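Local atomic coordinates of hemolysin (PDB entry 3HVN), a protein that probably lyses host cells by binding membrane cholesterol, changing shape and assembling into oligomeric transmembrane pores. Residues 89-94 with 374-379; 173-178 with 229-234; 185-190 with 208-213; 274-279 with 321-326. The protein carries 1 engineered substitution. All coordinates share one frame; numbering follows the deposited sequence.

Contact 1: residues 89-94 with 374-379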
loop_
_atom_site.group_PDB
_atom_site.type_symbol
_atom_site.label_atom_id
_atom_site.label_comp_id
_atom_site.label_asym_id
_atom_site.label_seq_id
_atom_site.Cartn_x
_atom_site.Cartn_y
_atom_site.Cartn_z
ATOM N N ALA A 89 -13.567 -7.141 -12.077
ATOM C CA ALA A 89 -14.986 -6.851 -12.254
ATOM C C ALA A 89 -15.640 -6.511 -10.918
ATOM O O ALA A 89 -16.864 -6.408 -10.824
ATOM C CB ALA A 89 -15.691 -8.028 -12.908
ATOM N N ASP A 90 -14.818 -6.346 -9.888
ATOM C CA ASP A 90 -15.305 -5.970 -8.567
ATOM C C ASP A 90 -15.053 -4.488 -8.318
ATOM O O ASP A 90 -13.946 -4.089 -7.957
ATOM C CB ASP A 90 -14.623 -6.808 -7.485
ATOM C CG ASP A 90 -15.174 -6.531 -6.098
ATOM O OD1 ASP A 90 -16.364 -6.168 -5.992
ATOM O OD2 ASP A 90 -14.417 -6.680 -5.115
ATOM N N ILE A 91 -16.087 -3.675 -8.512
ATOM C CA ILE A 91 -15.956 -2.229 -8.375
ATOM C C ILE A 91 -16.315 -1.750 -6.972
ATOM O O ILE A 91 -17.466 -1.850 -6.547
ATOM C CB ILE A 91 -16.838 -1.486 -9.395
ATOM C CG1 ILE A 91 -16.594 -2.027 -10.805
ATOM C CG2 ILE A 91 -16.573 0.011 -9.338
ATOM C CD1 ILE A 91 -17.442 -1.361 -11.867
ATOM N N ALA A 92 -15.325 -1.227 -6.257
ATOM C CA ALA A 92 -15.553 -0.668 -4.930
ATOM C C ALA A 92 -16.084 0.755 -5.044
ATOM O O ALA A 92 -15.479 1.599 -5.707
ATOM C CB ALA A 92 -14.270 -0.694 -4.116
ATOM N N VAL A 93 -17.215 1.019 -4.400
ATOM C CA VAL A 93 -17.833 2.338 -4.465
ATOM C C VAL A 93 -17.112 3.324 -3.552
ATOM O O VAL A 93 -16.238 2.941 -2.772
ATOM C CB VAL A 93 -19.318 2.293 -4.068
ATOM C CG1 VAL A 93 -19.941 0.976 -4.504
ATOM C CG2 VAL A 93 -19.468 2.484 -2.572
ATOM N N ILE A 94 -17.486 4.594 -3.651
ATOM C CA ILE A 94 -16.860 5.641 -2.854
ATOM C C ILE A 94 -17.895 6.627 -2.321
ATOM O O ILE A 94 -18.152 6.680 -1.119
ATOM C CB ILE A 94 -15.802 6.398 -3.670
ATOM C CG1 ILE A 94 -14.597 5.494 -3.935
ATOM C CG2 ILE A 94 -15.365 7.653 -2.938
ATOM C CD1 ILE A 94 -13.712 5.292 -2.732
ATOM N N ALA A 374 -18.070 -8.210 -16.237
ATOM C CA ALA A 374 -17.540 -6.976 -16.803
ATOM C C ALA A 374 -16.253 -6.573 -16.092
ATOM O O ALA A 374 -16.275 -5.780 -15.150
ATOM C CB ALA A 374 -18.572 -5.864 -16.712
ATOM N N GLN A 375 -15.133 -7.125 -16.547
ATOM C CA GLN A 375 -13.844 -6.870 -15.916
ATOM C C GLN A 375 -13.186 -5.601 -16.443
ATOM O O GLN A 375 -12.649 -5.582 -17.551
ATOM C CB GLN A 375 -12.903 -8.060 -16.114
ATOM C CG GLN A 375 -13.332 -9.320 -15.384
ATOM C CD GLN A 375 -12.309 -10.433 -15.501
ATOM O OE1 GLN A 375 -11.297 -10.292 -16.187
ATOM N NE2 GLN A 375 -12.569 -11.547 -14.828
ATOM N N ILE A 376 -13.230 -4.544 -15.642
ATOM C CA ILE A 376 -12.534 -3.309 -15.974
ATOM C C ILE A 376 -11.028 -3.522 -15.882
ATOM O O ILE A 376 -10.524 -4.063 -14.892
ATOM C CB ILE A 376 -12.942 -2.148 -15.044
ATOM C CG1 ILE A 376 -14.330 -1.619 -15.414
ATOM C CG2 ILE A 376 -11.923 -1.024 -15.117
ATOM C CD1 ILE A 376 -15.468 -2.541 -15.029
ATOM N N LEU A 377 -10.316 -3.110 -16.926
ATOM C CA LEU A 377 -8.862 -3.180 -16.943
ATOM C C LEU A 377 -8.286 -1.776 -16.824
ATOM O O LEU A 377 -8.880 -0.814 -17.309
ATOM C CB LEU A 377 -8.369 -3.847 -18.228
ATOM C CG LEU A 377 -6.853 -3.914 -18.428
ATOM C CD1 LEU A 377 -6.179 -4.610 -17.256
ATOM C CD2 LEU A 377 -6.513 -4.611 -19.737
ATOM N N SER A 378 -7.134 -1.659 -16.174
ATOM C CA SER A 378 -6.501 -0.360 -15.988
ATOM C C SER A 378 -4.994 -0.490 -15.799
ATOM O O SER A 378 -4.527 -1.222 -14.925
ATOM C CB SER A 378 -7.121 0.371 -14.796
ATOM O OG SER A 378 -6.593 1.680 -14.670
ATOM N N ASN A 379 -4.239 0.223 -16.630
ATOM C CA ASN A 379 -2.784 0.230 -16.529
ATOM C C ASN A 379 -2.260 1.598 -16.119
ATOM O O ASN A 379 -2.864 2.622 -16.438
ATOM C CB ASN A 379 -2.149 -0.195 -17.855
ATOM C CG ASN A 379 -2.208 -1.691 -18.076
ATOM O OD1 ASN A 379 -2.365 -2.462 -17.131
ATOM N ND2 ASN A 379 -2.078 -2.111 -19.329
HETATM O O HOH W 1 -18.559 -5.039 -12.666
#
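A374 meets A89 through its backbone. The carbonyl O of A374 lies beside the A89 methyl, and A89 CA approaches the same oxygen as a CA-H...O contact of 3.3 Å to A374 O. A water also bridges the two segments. It donates firmly to A89 O at 2.9 Å, but its second bond, at 3.5 Å to A374 O, is weak. At Q375 the side chain leaves its own backbone away from A89, yet its first methylene groups still brush past, with Q375 CG 3.7 Å from A89 CB. I376 is the apolar end of the contact. Both isoleucines put CG1 beside the backbone N (chi1 -51° for I91, -75° for I376), and their side chains cross at about a right angle, the methyl ends meeting at 3.9 Å between I91 CD1 and I376 CD1. From here the chain runs on as strand 376-401, with L377 bonded through its backbone to L52. I91 and A374 are both backbone-bonded to strand 359-367, at Y363 and T365. The arrangement is a junction between two sheets: strand 73-88, paired with strand 376-401 in one, gives way at A89 to strand 90-92 of the large antiparallel sheet of the cytolysin fold.

Contact 2: residues 173-178 with 229-234; sequences YGNTQA and QIYYTV
With CG of N175 set between its backbone N and carbonyl carbon (chi1 50°), and CG of Y231 swung beside its own N, opposite the carbonyl carbon (chi1 -69°), the amide of one reaches the ring of the other. N175 OD1 comes to the edge of the ring, near its plane, by Y231 CD2. The amide and ring planes are 48° apart, so the two groups are not stacked. A178 fills in beside them: its methyl points at the other segment, lies 3.9 Å from Y231 CD2, approaching the ring obliquely, and touches Q229 CG. Over one face of the Y231 ring, offset toward the rim, sits the carbonyl O of Q229. The polar ends are held from outside, Q229 NE2 and Y231 OH both bonding to A350 O. The contact packs the loop after helix 151-166, just before strand 179-186, on strand 221-236, the neighbour of 179-186 in the large antiparallel sheet. The chain turns a corner at Y231, and Y231 and Y232 both face Y274 in a classic beta bulge. No hydrogen bond links the two segments across this buried contact. The chemistry is therefore van der Waals contact plus an amide oxygen at an aromatic edge, an arrangement that may be mildly favourable electrostatically.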
loop_
_atom_site.group_PDB
_atom_site.type_symbol
_atom_site.label_atom_id
_atom_site.label_comp_id
_atom_site.label_asym_id
_atom_site.label_seq_id
_atom_site.Cartn_x
_atom_site.Cartn_y
_atom_site.Cartn_z
ATOM N N TYR A 173 -26.736 -5.905 15.792
ATOM C CA TYR A 173 -25.549 -5.068 15.911
ATOM C C TYR A 173 -24.278 -5.908 15.853
ATOM O O TYR A 173 -23.703 -6.254 16.885
ATOM C CB TYR A 173 -25.586 -4.261 17.212
ATOM C CG TYR A 173 -26.404 -2.991 17.125
ATOM C CD1 TYR A 173 -27.771 -3.001 17.366
ATOM C CD2 TYR A 173 -25.805 -1.779 16.807
ATOM C CE1 TYR A 173 -28.519 -1.840 17.288
ATOM C CE2 TYR A 173 -26.543 -0.615 16.728
ATOM C CZ TYR A 173 -27.899 -0.650 16.969
ATOM O OH TYR A 173 -28.637 0.509 16.890
ATOM N N GLY A 174 -23.845 -6.233 14.639
ATOM C CA GLY A 174 -22.651 -7.033 14.446
ATOM C C GLY A 174 -22.970 -8.480 14.123
ATOM O O GLY A 174 -24.037 -8.982 14.473
ATOM N N ASN A 175 -22.039 -9.150 13.454
ATOM C CA ASN A 175 -22.222 -10.547 13.075
ATOM C C ASN A 175 -20.903 -11.311 13.004
ATOM O O ASN A 175 -20.320 -11.462 11.929
ATOM C CB ASN A 175 -22.970 -10.653 11.744
ATOM C CG ASN A 175 -22.362 -9.783 10.660
ATOM O OD1 ASN A 175 -22.200 -8.576 10.833
ATOM N ND2 ASN A 175 -22.031 -10.395 9.529
ATOM N N THR A 176 -20.443 -11.792 14.155
ATOM C CA THR A 176 -19.198 -12.551 14.239
ATOM C C THR A 176 -18.044 -11.803 13.576
ATOM O O THR A 176 -17.541 -10.818 14.115
ATOM C CB THR A 176 -19.341 -13.948 13.599
ATOM O OG1 THR A 176 -20.567 -14.551 14.031
ATOM C CG2 THR A 176 -18.174 -14.841 13.997
ATOM N N GLN A 177 -17.630 -12.277 12.405
ATOM C CA GLN A 177 -16.540 -11.647 11.670
ATOM C C GLN A 177 -16.940 -11.358 10.227
ATOM O O GLN A 177 -16.801 -12.211 9.351
ATOM C CB GLN A 177 -15.288 -12.527 11.704
ATOM C CG GLN A 177 -14.068 -11.896 11.051
ATOM C CD GLN A 177 -12.834 -12.771 11.148
ATOM O OE1 GLN A 177 -12.901 -13.911 11.608
ATOM N NE2 GLN A 177 -11.696 -12.241 10.713
ATOM N N ALA A 178 -17.443 -10.150 9.992
ATOM C CA ALA A 178 -17.812 -9.716 8.650
ATOM C C ALA A 178 -16.633 -9.895 7.701
ATOM O O ALA A 178 -15.481 -9.922 8.136
ATOM C CB ALA A 178 -18.261 -8.265 8.674
ATOM N N GLN A 229 -15.324 -3.900 5.010
ATOM C CA GLN A 229 -15.873 -4.767 6.038
ATOM C C GLN A 229 -17.287 -5.158 5.643
ATOM O O GLN A 229 -18.257 -4.540 6.085
ATOM C CB GLN A 229 -15.878 -4.041 7.385
ATOM C CG GLN A 229 -16.415 -4.860 8.542
ATOM C CD GLN A 229 -16.434 -4.078 9.840
ATOM O OE1 GLN A 229 -15.920 -2.962 9.914
ATOM N NE2 GLN A 229 -17.028 -4.662 10.874
ATOM N N ILE A 230 -17.405 -6.180 4.802
ATOM C CA ILE A 230 -18.708 -6.561 4.274
ATOM C C ILE A 230 -19.535 -7.318 5.307
ATOM O O ILE A 230 -19.083 -8.316 5.883
ATOM C CB ILE A 230 -18.599 -7.370 2.959
ATOM C CG1 ILE A 230 -19.602 -6.846 1.936
ATOM C CG2 ILE A 230 -18.824 -8.849 3.200
ATOM C CD1 ILE A 230 -19.488 -5.367 1.695
ATOM N N TYR A 231 -20.741 -6.813 5.548
ATOM C CA TYR A 231 -21.690 -7.448 6.450
ATOM C C TYR A 231 -22.520 -8.473 5.691
ATOM O O TYR A 231 -22.743 -9.582 6.176
ATOM C CB TYR A 231 -22.609 -6.408 7.094
ATOM C CG TYR A 231 -21.918 -5.498 8.086
ATOM C CD1 TYR A 231 -21.773 -4.142 7.830
ATOM C CD2 TYR A 231 -21.412 -5.998 9.279
ATOM C CE1 TYR A 231 -21.143 -3.308 8.734
ATOM C CE2 TYR A 231 -20.780 -5.172 10.188
ATOM C CZ TYR A 231 -20.649 -3.828 9.911
ATOM O OH TYR A 231 -20.020 -3.002 10.813
ATOM N N TYR A 232 -22.982 -8.099 4.501
ATOM C CA TYR A 232 -23.711 -9.042 3.657
ATOM C C TYR A 232 -23.489 -8.782 2.170
ATOM O O TYR A 232 -22.757 -7.870 1.793
ATOM C CB TYR A 232 -25.205 -9.057 3.998
ATOM C CG TYR A 232 -25.935 -7.755 3.746
ATOM C CD1 TYR A 232 -26.552 -7.509 2.526
ATOM C CD2 TYR A 232 -26.022 -6.783 4.732
ATOM C CE1 TYR A 232 -27.228 -6.326 2.294
ATOM C CE2 TYR A 232 -26.696 -5.596 4.508
ATOM C CZ TYR A 232 -27.297 -5.373 3.287
ATOM O OH TYR A 232 -27.967 -4.193 3.059
ATOM N N THR A 233 -24.120 -9.598 1.332
ATOM C CA THR A 233 -23.930 -9.510 -0.110
ATOM C C THR A 233 -25.167 -9.997 -0.854
ATOM O O THR A 233 -25.513 -11.177 -0.796
ATOM C CB THR A 233 -22.719 -10.346 -0.568
ATOM O OG1 THR A 233 -21.583 -10.039 0.250
ATOM C CG2 THR A 233 -22.389 -10.055 -2.023
ATOM N N VAL A 234 -25.832 -9.085 -1.552
ATOM C CA VAL A 234 -27.013 -9.436 -2.329
ATOM C C VAL A 234 -26.621 -9.951 -3.709
ATOM O O VAL A 234 -25.886 -9.288 -4.446
ATOM C CB VAL A 234 -27.969 -8.241 -2.486
ATOM C CG1 VAL A 234 -29.215 -8.661 -3.251
ATOM C CG2 VAL A 234 -28.340 -7.677 -1.122
#

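Contact 3: residues 185-190 with 208-213; sequences TMAYSM and LDINFD
F212 packs its ring against M190 and the backbone of Y188 and S189, an apolar contact at the surface where strand 179-186 gives way to helix 190-196 and the link after helix 201-208 enters helix 212-217. M190 starts with CG opposite the backbone N (chi1 173°), then bends twice, and its terminal methyl comes back to the rim of the ring, near CE2 and CZ, 3.5 Å between M190 CE and F212 CE2. The backbone of S189 and M190 approaches the ring obliquely, while the carbonyl O of Y188 sits at the ring edge, by F212 CD1. I210 works on two fronts. Its CG2 lies 3.6 Å above the plane of the F212 ring, offset toward the rim, and the same I210 CG2 is 4.0 Å from A187 CB. L193 of helix 190-196 touches both I210 and F212. S189 and N211 stand at the N-cap positions of helices 190-196 and 212-217; N211 OD1 accepts from A214 N, while S189 OG pairs with S191 OG. In this family the short helices here belong to the first bundle that refolds into membrane-spanning strands, and a contact of hydrophobic and weakly polar touches is consistent with parting without breaking direct hydrogen bonds.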
loop_
_atom_site.group_PDB
_atom_site.type_symbol
_atom_site.label_atom_id
_atom_site.label_comp_id
_atom_site.label_asym_id
_atom_site.label_seq_id
_atom_site.Cartn_x
_atom_site.Cartn_y
_atom_site.Cartn_z
ATOM N N THR A 185 -1.598 -0.580 -0.241
ATOM C CA THR A 185 -0.633 -0.205 -1.272
ATOM C C THR A 185 0.099 1.089 -0.926
ATOM O O THR A 185 -0.522 2.079 -0.541
ATOM C CB THR A 185 -1.301 -0.048 -2.653
ATOM O OG1 THR A 185 -0.316 0.339 -3.621
ATOM C CG2 THR A 185 -2.395 1.006 -2.601
ATOM N N MET A 186 1.421 1.074 -1.061
ATOM C CA MET A 186 2.222 2.267 -0.818
ATOM C C MET A 186 1.904 3.332 -1.863
ATOM O O MET A 186 1.738 3.023 -3.043
ATOM C CB MET A 186 3.714 1.930 -0.847
ATOM C CG MET A 186 4.139 0.892 0.179
ATOM S SD MET A 186 3.759 1.387 1.871
ATOM C CE MET A 186 4.587 2.973 1.953
ATOM N N ALA A 187 1.819 4.584 -1.426
ATOM C CA ALA A 187 1.455 5.676 -2.325
ATOM C C ALA A 187 2.661 6.236 -3.074
ATOM O O ALA A 187 3.673 6.589 -2.468
ATOM C CB ALA A 187 0.747 6.781 -1.557
ATOM N N TYR A 188 2.542 6.317 -4.396
ATOM C CA TYR A 188 3.605 6.870 -5.229
ATOM C C TYR A 188 3.047 7.769 -6.329
ATOM O O TYR A 188 3.666 8.766 -6.699
ATOM C CB TYR A 188 4.444 5.751 -5.852
ATOM C CG TYR A 188 5.193 4.908 -4.846
ATOM C CD1 TYR A 188 4.714 3.663 -4.461
ATOM C CD2 TYR A 188 6.380 5.356 -4.282
ATOM C CE1 TYR A 188 5.396 2.888 -3.544
ATOM C CE2 TYR A 188 7.069 4.588 -3.362
ATOM C CZ TYR A 188 6.572 3.355 -2.996
ATOM O OH TYR A 188 7.252 2.586 -2.082
ATOM N N SER A 189 1.876 7.412 -6.849
ATOM C CA SER A 189 1.272 8.170 -7.940
ATOM C C SER A 189 -0.254 8.161 -7.900
ATOM O O SER A 189 -0.886 7.111 -7.730
ATOM C CB SER A 189 1.761 7.648 -9.293
ATOM O OG SER A 189 1.159 8.361 -10.359
ATOM N N MET A 190 -0.837 9.345 -8.061
ATOM C CA MET A 190 -2.284 9.490 -8.102
ATOM C C MET A 190 -2.881 8.525 -9.116
ATOM O O MET A 190 -3.924 7.926 -8.870
ATOM C CB MET A 190 -2.673 10.926 -8.456
ATOM C CG MET A 190 -4.164 11.125 -8.677
ATOM S SD MET A 190 -5.154 10.594 -7.267
ATOM C CE MET A 190 -4.456 11.610 -5.968
ATOM N N LEU A 208 -8.259 12.580 1.777
ATOM C CA LEU A 208 -7.157 11.719 2.202
ATOM C C LEU A 208 -5.846 12.483 2.401
ATOM O O LEU A 208 -5.020 12.102 3.231
ATOM C CB LEU A 208 -6.963 10.560 1.219
ATOM C CG LEU A 208 -8.023 9.454 1.319
ATOM C CD1 LEU A 208 -7.713 8.308 0.371
ATOM C CD2 LEU A 208 -8.136 8.948 2.748
ATOM N N ASP A 209 -5.665 13.562 1.645
ATOM C CA ASP A 209 -4.456 14.376 1.738
ATOM C C ASP A 209 -3.188 13.537 1.593
ATOM O O ASP A 209 -2.540 13.199 2.584
ATOM C CB ASP A 209 -4.424 15.141 3.064
ATOM C CG ASP A 209 -3.202 16.027 3.195
ATOM O OD1 ASP A 209 -2.657 16.452 2.153
ATOM O OD2 ASP A 209 -2.788 16.302 4.341
ATOM N N ILE A 210 -2.837 13.208 0.355
ATOM C CA ILE A 210 -1.646 12.410 0.084
ATOM C C ILE A 210 -0.485 13.299 -0.349
ATOM O O ILE A 210 -0.664 14.224 -1.141
ATOM C CB ILE A 210 -1.919 11.355 -1.000
ATOM C CG1 ILE A 210 -3.183 10.563 -0.661
ATOM C CG2 ILE A 210 -0.726 10.427 -1.155
ATOM C CD1 ILE A 210 -3.499 9.470 -1.653
ATOM N N ASN A 211 0.705 13.015 0.171
ATOM C CA ASN A 211 1.875 13.846 -0.100
ATOM C C ASN A 211 2.834 13.229 -1.121
ATOM O O ASN A 211 3.937 12.784 -0.781
ATOM C CB ASN A 211 2.604 14.165 1.205
ATOM C CG ASN A 211 3.300 15.506 1.168
ATOM O OD1 ASN A 211 3.552 16.061 0.098
ATOM N ND2 ASN A 211 3.620 16.037 2.341
ATOM N N PHE A 212 2.403 13.218 -2.379
ATOM C CA PHE A 212 3.193 12.651 -3.465
ATOM C C PHE A 212 4.536 13.352 -3.617
ATOM O O PHE A 212 5.551 12.710 -3.879
ATOM C CB PHE A 212 2.417 12.715 -4.782
ATOM C CG PHE A 212 1.143 11.924 -4.772
ATOM C CD1 PHE A 212 1.161 10.555 -4.980
ATOM C CD2 PHE A 212 -0.074 12.547 -4.555
ATOM C CE1 PHE A 212 -0.009 9.823 -4.971
ATOM C CE2 PHE A 212 -1.248 11.820 -4.546
ATOM C CZ PHE A 212 -1.215 10.457 -4.754
ATOM N N ASP A 213 4.538 14.671 -3.459
ATOM C CA ASP A 213 5.772 15.445 -3.545
ATOM C C ASP A 213 6.750 15.003 -2.462
ATOM O O ASP A 213 7.933 14.783 -2.729
ATOM C CB ASP A 213 5.480 16.942 -3.423
ATOM C CG ASP A 213 4.635 17.467 -4.569
ATOM O OD1 ASP A 213 4.351 16.690 -5.504
ATOM O OD2 ASP A 213 4.257 18.657 -4.536
#

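Contact 4: residues 274-279 with 321-326; sequences YGRSMF and AYIFGG
S277 and F324 face each other as an antiparallel hydrogen-bonded pair, S277 N giving to F324 O and F324 N to S277 O, both at 2.8 Å with the donors nearly in line with the C=O bonds. F279 and Y322 form the next such pair; there the donors stand tilted from the carbonyl planes. Between them M278 and I323 make the non-hydrogen-bonded pair, their side chains alongside one another and pointing the same way, with M278 CG 3.5 Å from I323 CG2. The short strands run 4.6 Å apart at 169°, close to antiparallel.

On the face of S277, F279, Y322 and F324 the packing is aromatic. F324 holds CG between its N and carbonyl carbon (chi1 64°), which brings the ring back under S277: S277 CB lies over its face in a CH-pi contact, 3.6 Å from the F324 centroid. F324 also reaches the edge of the F279 ring, at 4.0 Å between F324 CE1 and F279 CE1. On the other face R276 bends over G325 and G326, and R276 NH2 comes 3.5 Å from I323 CD1; I323 is close to a bound hexafluoropropanol. R276 NH1 has a weak bond to Q229 OE1. G325 CA passes close to G275 O, 3.7 Å away.

Strand 276-284 thus lies between strands 221-236 and 318-324, the latter pairing in turn with strand 333-338. Helix 201-208 covers F279 and Y322 through I204, while F324 packs on V359 and I361 of strand 359-367.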
loop_
_atom_site.group_PDB
_atom_site.type_symbol
_atom_site.label_atom_id
_atom_site.label_comp_id
_atom_site.label_asym_id
_atom_site.label_seq_id
_atom_site.Cartn_x
_atom_site.Cartn_y
_atom_site.Cartn_z
ATOM N N TYR A 274 -22.652 -5.283 0.734
ATOM C CA TYR A 274 -23.030 -4.267 1.709
ATOM C C TYR A 274 -22.286 -4.437 3.029
ATOM O O TYR A 274 -22.327 -5.506 3.651
ATOM C CB TYR A 274 -24.539 -4.297 1.956
ATOM C CG TYR A 274 -25.372 -3.930 0.749
ATOM C CD1 TYR A 274 -25.731 -4.889 -0.189
ATOM C CD2 TYR A 274 -25.803 -2.626 0.551
ATOM C CE1 TYR A 274 -26.496 -4.558 -1.292
ATOM C CE2 TYR A 274 -26.567 -2.286 -0.547
ATOM C CZ TYR A 274 -26.909 -3.254 -1.466
ATOM O OH TYR A 274 -27.669 -2.916 -2.562
ATOM N N GLY A 275 -21.610 -3.371 3.449
ATOM C CA GLY A 275 -20.854 -3.362 4.687
ATOM C C GLY A 275 -20.318 -1.979 5.007
ATOM O O GLY A 275 -20.991 -0.974 4.774
ATOM N N ARG A 276 -19.102 -1.925 5.544
ATOM C CA ARG A 276 -18.457 -0.655 5.864
ATOM C C ARG A 276 -17.180 -0.467 5.058
ATOM O O ARG A 276 -16.250 -1.265 5.163
ATOM C CB ARG A 276 -18.124 -0.580 7.354
ATOM C CG ARG A 276 -19.325 -0.484 8.272
ATOM C CD ARG A 276 -18.898 -0.173 9.699
ATOM N NE ARG A 276 -18.274 1.142 9.815
ATOM C CZ ARG A 276 -16.963 1.360 9.755
ATOM N NH1 ARG A 276 -16.126 0.346 9.580
ATOM N NH2 ARG A 276 -16.488 2.593 9.869
ATOM N N SER A 277 -17.125 0.594 4.260
ATOM C CA SER A 277 -15.924 0.877 3.483
ATOM C C SER A 277 -15.087 1.955 4.158
ATOM O O SER A 277 -15.590 3.034 4.486
ATOM C CB SER A 277 -16.281 1.292 2.056
ATOM O OG SER A 277 -15.124 1.347 1.238
ATOM N N MET A 278 -13.809 1.656 4.365
ATOM C CA MET A 278 -12.916 2.573 5.061
ATOM C C MET A 278 -11.595 2.747 4.319
ATOM O O MET A 278 -10.723 1.883 4.381
ATOM C CB MET A 278 -12.655 2.070 6.482
ATOM C CG MET A 278 -11.812 3.002 7.332
ATOM S SD MET A 278 -11.501 2.320 8.971
ATOM C CE MET A 278 -13.166 1.902 9.481
ATOM N N PHE A 279 -11.452 3.868 3.620
ATOM C CA PHE A 279 -10.214 4.167 2.910
ATOM C C PHE A 279 -9.267 4.964 3.800
ATOM O O PHE A 279 -9.484 6.148 4.050
ATOM C CB PHE A 279 -10.505 4.929 1.616
ATOM C CG PHE A 279 -11.191 4.099 0.571
ATOM C CD1 PHE A 279 -12.556 3.876 0.633
ATOM C CD2 PHE A 279 -10.471 3.536 -0.469
ATOM C CE1 PHE A 279 -13.191 3.109 -0.325
ATOM C CE2 PHE A 279 -11.101 2.769 -1.431
ATOM C CZ PHE A 279 -12.462 2.555 -1.358
ATOM N N ALA A 321 -8.481 9.005 7.527
ATOM C CA ALA A 321 -9.373 7.991 6.980
ATOM C C ALA A 321 -10.697 8.549 6.465
ATOM O O ALA A 321 -11.314 9.412 7.092
ATOM C CB ALA A 321 -9.625 6.896 8.011
ATOM N N TYR A 322 -11.118 8.041 5.310
ATOM C CA TYR A 322 -12.426 8.344 4.747
ATOM C C TYR A 322 -13.298 7.102 4.879
ATOM O O TYR A 322 -13.052 6.089 4.222
ATOM C CB TYR A 322 -12.291 8.741 3.276
ATOM C CG TYR A 322 -13.606 8.995 2.573
ATOM C CD1 TYR A 322 -14.338 7.949 2.028
ATOM C CD2 TYR A 322 -14.110 10.282 2.447
ATOM C CE1 TYR A 322 -15.539 8.177 1.382
ATOM C CE2 TYR A 322 -15.309 10.520 1.802
ATOM C CZ TYR A 322 -16.019 9.464 1.272
ATOM O OH TYR A 322 -17.213 9.697 0.629
ATOM N N ILE A 323 -14.312 7.178 5.736
ATOM C CA ILE A 323 -15.139 6.013 6.030
ATOM C C ILE A 323 -16.596 6.229 5.636
ATOM O O ILE A 323 -17.101 7.352 5.674
ATOM C CB ILE A 323 -15.062 5.632 7.529
ATOM C CG1 ILE A 323 -16.092 6.413 8.354
ATOM C CG2 ILE A 323 -13.657 5.860 8.068
ATOM C CD1 ILE A 323 -17.414 5.690 8.541
ATOM N N PHE A 324 -17.266 5.146 5.254
ATOM C CA PHE A 324 -18.704 5.193 5.008
ATOM C C PHE A 324 -19.349 3.815 5.140
ATOM O O PHE A 324 -18.789 2.805 4.705
ATOM C CB PHE A 324 -19.022 5.827 3.647
ATOM C CG PHE A 324 -18.498 5.054 2.471
ATOM C CD1 PHE A 324 -17.230 5.301 1.971
ATOM C CD2 PHE A 324 -19.280 4.093 1.852
ATOM C CE1 PHE A 324 -16.749 4.596 0.883
ATOM C CE2 PHE A 324 -18.806 3.385 0.765
ATOM C CZ PHE A 324 -17.538 3.639 0.278
ATOM N N GLY A 325 -20.528 3.788 5.754
ATOM C CA GLY A 325 -21.237 2.549 6.008
ATOM C C GLY A 325 -21.211 2.175 7.478
ATOM O O GLY A 325 -20.301 2.564 8.209
ATOM N N GLY A 326 -22.216 1.422 7.912
ATOM C CA GLY A 326 -22.292 0.968 9.289
ATOM C C GLY A 326 -22.821 2.022 10.241
ATOM O O GLY A 326 -23.970 1.955 10.676
#

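Contacts 2 and 4 are buried, contacts 1 and 3 lie at the surface, and all four reach the large antiparallel sheet. Only contact 4 is a strand pair held by direct hydrogen bonds; the other three have none across them and rely on side chains packing on side chains and backbone, contact 1 adding a bridging water. Contacts 2 and 4 share a seam, since Y274 is backbone-bonded to Y231 and Y232 at the bulge. Contact 4 also meets the surface contacts: I94 of contact 1 packs on F279 and F324, and L208 of contact 3 touches the backbone of F279. Contacts 2 and 3 are farthest apart, centres about 30 Å, at opposite ends of strand 179-186.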